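Local coordinates for uncharacterized protein Lpg0364 (Legionella pneumophila subsp. pneumophila, PDB 4Q63) that is of unknown function but carries a PilZ-like beta-barrel domain, so it may bind the second messenger cyclic di-GMP, at residues G50-Q55 / L77-E82. Sequence-based numbering, arbitrary orientation.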
ATOM      1  N   GLY A  50      11.356   1.832   4.713  1.00 30.93           N
ATOM      2  CA  GLY A  50      11.247   0.510   5.296  1.00 31.06           C
ATOM      3  C   GLY A  50      10.579  -0.508   4.391  1.00 31.03           C
ATOM      4  O   GLY A  50      10.642  -0.410   3.161  1.00 27.87           O
ATOM      5  N   VAL A  51       9.935  -1.486   5.016  1.00 31.08           N
ATOM      6  CA  VAL A  51       9.249  -2.561   4.309  1.00 30.31           C
ATOM      7  C   VAL A  51       7.810  -2.584   4.763  1.00 30.59           C
ATOM      8  O   VAL A  51       7.540  -2.617   5.960  1.00 35.44           O
ATOM      9  CB  VAL A  51       9.833  -3.955   4.670  1.00 36.35           C
ATOM     10  CG1 VAL A  51       8.969  -5.067   4.042  1.00 38.11           C
ATOM     11  CG2 VAL A  51      11.275  -4.081   4.231  1.00 37.08           C
ATOM     12  N   LEU A  52       6.887  -2.569   3.808  1.00 27.31           N
ATOM     13  CA  LEU A  52       5.462  -2.671   4.112  1.00 33.40           C
ATOM     14  C   LEU A  52       4.973  -4.069   3.723  1.00 36.21           C
ATOM     15  O   LEU A  52       5.329  -4.572   2.651  1.00 34.91           O
ATOM     16  CB  LEU A  52       4.707  -1.627   3.305  1.00 31.40           C
ATOM     17  CG  LEU A  52       3.184  -1.571   3.408  1.00 45.43           C
ATOM     18  CD1 LEU A  52       2.766  -1.235   4.837  1.00 51.82           C
ATOM     19  CD2 LEU A  52       2.638  -0.516   2.439  1.00 44.18           C
ATOM     20  N   LYS A  53       4.180  -4.696   4.589  1.00 32.27           N
ATOM     21  CA  LYS A  53       3.588  -5.979   4.263  1.00 35.84           C
ATOM     22  C   LYS A  53       2.149  -5.750   3.806  1.00 34.54           C
ATOM     23  O   LYS A  53       1.356  -5.136   4.515  1.00 34.11           O
ATOM     24  CB  LYS A  53       3.627  -6.922   5.465  1.00 34.84           C
ATOM     25  CG  LYS A  53       3.160  -8.346   5.148  0.93 43.38           C
ATOM     26  CD  LYS A  53       3.459  -9.291   6.317  0.87 50.43           C
ATOM     27  CE  LYS A  53       2.186  -9.910   6.878  0.35 55.25           C
ATOM     28  NZ  LYS A  53       2.471 -10.806   8.042  0.78 62.47           N
ATOM     29  N   LEU A  54       1.818  -6.258   2.628  1.00 33.83           N
ATOM     30  CA  LEU A  54       0.499  -6.051   2.045  1.00 35.46           C
ATOM     31  C   LEU A  54      -0.229  -7.366   1.894  1.00 37.81           C
ATOM     32  O   LEU A  54       0.339  -8.360   1.415  1.00 36.93           O
ATOM     33  CB  LEU A  54       0.665  -5.418   0.670  1.00 43.37           C
ATOM     34  CG  LEU A  54      -0.290  -4.335   0.210  1.00 54.99           C
ATOM     35  CD1 LEU A  54      -0.260  -3.166   1.176  1.00 51.49           C
ATOM     36  CD2 LEU A  54       0.140  -3.925  -1.178  1.00 55.66           C
ATOM     37  N   GLN A  55      -1.490  -7.384   2.318  1.00 40.28           N
ATOM     38  CA  GLN A  55      -2.347  -8.528   2.089  1.00 40.47           C
ATOM     39  C   GLN A  55      -3.616  -8.133   1.343  1.00 42.78           C
ATOM     40  O   GLN A  55      -4.368  -7.225   1.758  1.00 41.84           O
ATOM     41  CB  GLN A  55      -2.699  -9.234   3.396  1.00 45.37           C
ATOM     42  CG  GLN A  55      -3.559 -10.476   3.170  1.00 53.39           C
ATOM     43  CD  GLN A  55      -3.614 -11.377   4.385  1.00 62.00           C
ATOM     44  OE1 GLN A  55      -4.068 -12.523   4.308  1.00 64.99           O
ATOM     45  NE2 GLN A  55      -3.145 -10.866   5.520  1.00 64.90           N
ATOM     46  N   LEU A  77       3.125   7.145   0.696  1.00 30.72           N
ATOM     47  CA  LEU A  77       4.261   6.245   0.504  1.00 29.94           C
ATOM     48  C   LEU A  77       4.545   6.047  -0.968  1.00 29.67           C
ATOM     49  O   LEU A  77       3.643   6.038  -1.798  1.00 31.20           O
ATOM     50  CB  LEU A  77       3.994   4.870   1.127  1.00 27.83           C
ATOM     51  CG  LEU A  77       3.467   4.813   2.554  1.00 32.65           C
ATOM     52  CD1 LEU A  77       3.340   3.335   2.987  1.00 31.22           C
ATOM     53  CD2 LEU A  77       4.363   5.606   3.521  1.00 30.99           C
ATOM     54  N   HIS A  78       5.819   5.917  -1.284  1.00 27.72           N
ATOM     55  CA  HIS A  78       6.279   5.599  -2.625  1.00 25.42           C
ATOM     56  C   HIS A  78       6.946   4.207  -2.575  1.00 27.55           C
ATOM     57  O   HIS A  78       7.851   4.009  -1.761  1.00 28.14           O
ATOM     58  CB  HIS A  78       7.321   6.629  -2.957  1.00 27.30           C
ATOM     59  CG  HIS A  78       8.086   6.360  -4.208  1.00 31.82           C
ATOM     60  ND1 HIS A  78       9.435   6.616  -4.315  1.00 34.94           N
ATOM     61  CD2 HIS A  78       7.684   5.904  -5.414  1.00 31.99           C
ATOM     62  CE1 HIS A  78       9.838   6.307  -5.533  1.00 37.24           C
ATOM     63  NE2 HIS A  78       8.792   5.881  -6.216  1.00 30.70           N
ATOM     64  N   PHE A  79       6.517   3.263  -3.424  1.00 28.33           N
ATOM     65  CA  PHE A  79       7.148   1.927  -3.479  1.00 28.00           C
ATOM     66  C   PHE A  79       8.328   2.006  -4.435  1.00 30.10           C
ATOM     67  O   PHE A  79       8.176   2.314  -5.613  1.00 32.38           O
ATOM     68  CB  PHE A  79       6.177   0.843  -3.958  1.00 25.68           C
ATOM     69  CG  PHE A  79       4.940   0.712  -3.112  1.00 29.41           C
ATOM     70  CD1 PHE A  79       5.017   0.737  -1.728  1.00 34.10           C
ATOM     71  CD2 PHE A  79       3.696   0.580  -3.702  1.00 30.10           C
ATOM     72  CE1 PHE A  79       3.887   0.614  -0.960  1.00 35.01           C
ATOM     73  CE2 PHE A  79       2.547   0.457  -2.929  1.00 28.75           C
ATOM     74  CZ  PHE A  79       2.638   0.475  -1.564  1.00 32.66           C
ATOM     75  N   THR A  80       9.515   1.726  -3.920  1.00 23.98           N
ATOM     76  CA  THR A  80      10.729   2.064  -4.627  1.00 29.63           C
ATOM     77  C   THR A  80      11.313   1.025  -5.573  1.00 35.86           C
ATOM     78  O   THR A  80      12.198   1.356  -6.368  1.00 38.77           O
ATOM     79  CB  THR A  80      11.811   2.482  -3.625  1.00 34.93           C
ATOM     80  OG1 THR A  80      11.913   1.481  -2.607  1.00 37.99           O
ATOM     81  CG2 THR A  80      11.417   3.810  -2.971  1.00 33.85           C
ATOM     82  N   LYS A  81      10.853  -0.225  -5.498  1.00 40.25           N
ATOM     83  CA  LYS A  81      11.468  -1.274  -6.320  1.00 43.56           C
ATOM     84  C   LYS A  81      10.591  -1.648  -7.505  1.00 43.84           C
ATOM     85  O   LYS A  81       9.458  -2.127  -7.336  1.00 38.52           O
ATOM     86  CB  LYS A  81      11.803  -2.517  -5.487  1.00 43.36           C
ATOM     87  CG  LYS A  81      12.582  -2.191  -4.222  1.00 53.36           C
ATOM     88  CD  LYS A  81      13.954  -1.590  -4.560  1.00 63.27           C
ATOM     89  CE  LYS A  81      14.679  -1.085  -3.316  1.00 62.57           C
ATOM     90  NZ  LYS A  81      14.600  -2.029  -2.178  1.00 31.55           N
ATOM     91  N   GLU A  82      11.136  -1.448  -8.699  1.00 43.92           N
ATOM     92  CA  GLU A  82      10.397  -1.692  -9.928  1.00 49.22           C
ATOM     93  C   GLU A  82       9.838  -3.110 -10.010  1.00 46.09           C
ATOM     94  O   GLU A  82       8.672  -3.289 -10.350  1.00 43.26           O
ATOM     95  CB  GLU A  82      11.250  -1.379 -11.161  0.70 56.26           C
ATOM     96  CG  GLU A  82      10.424  -1.144 -12.418  0.93 61.29           C
ATOM     97  CD  GLU A  82      11.218  -0.461 -13.514  0.39 70.28           C
ATOM     98  OE1 GLU A  82      12.083  -1.128 -14.120  0.81 73.77           O
ATOM     99  OE2 GLU A  82      10.979   0.745 -13.762  0.79 74.89           O
TER
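Leu-52, on strand 49-56, sends one methyl branch across the inside of the sheet to two side chains of strand 74-79. Its CD2 lies 3.8 Å from Phe-79 CE1 and 4.0 Å from Leu-77 CD1, and this single methyl makes all the close approaches between the two segments. It reaches the phenyl group at the edge, near the ring plane, on the CE1-CZ side, with CZ 4.1 Å away. Against Leu-77 the meeting is methyl to methyl, the two side chains crossing at about a right angle. The CB of Leu-52 points toward strand 74-79, and chi1 of 178°, with CG anti to N, extends the branch so that CD2 reaches Phe-79 and Leu-77. The CB of Phe-79 does not point straight at strand 49-56, but chi1 of -58° swings the ring back so that its far end closes the distance. The backbones stay well apart, 9.0 Å between the CA atoms of Leu-52 and Phe-79, and only apolar side chains bridge them.

All three touching residues are buried. Leu-52 also packs on Ala-20, Leu-22 and Ile-27, while Phe-79 packs on Thr-85 and Leu-88 of helix 82-100. Leu-54 points inward too, but its CD2 stays 5.1 Å from Phe-79 CZ and it rests partly on Leu-88. The outer side is loose: Val-51, exposed, and Lys-53 and Gln-55, partly exposed, alternate with the leucines and take no part in the contact. His-78 does not touch strand 49-56; its ND1 is hydrogen-bonded to Glu-66 OE2. Past Phe-79 the chain leaves the sheet, and Lys-81 takes the N-cap position of the helix. Both strands pair with strand 59-71, and their inward side chains help fill the interior of a curled antiparallel sheet, the beta-barrel of a PilZ-like domain.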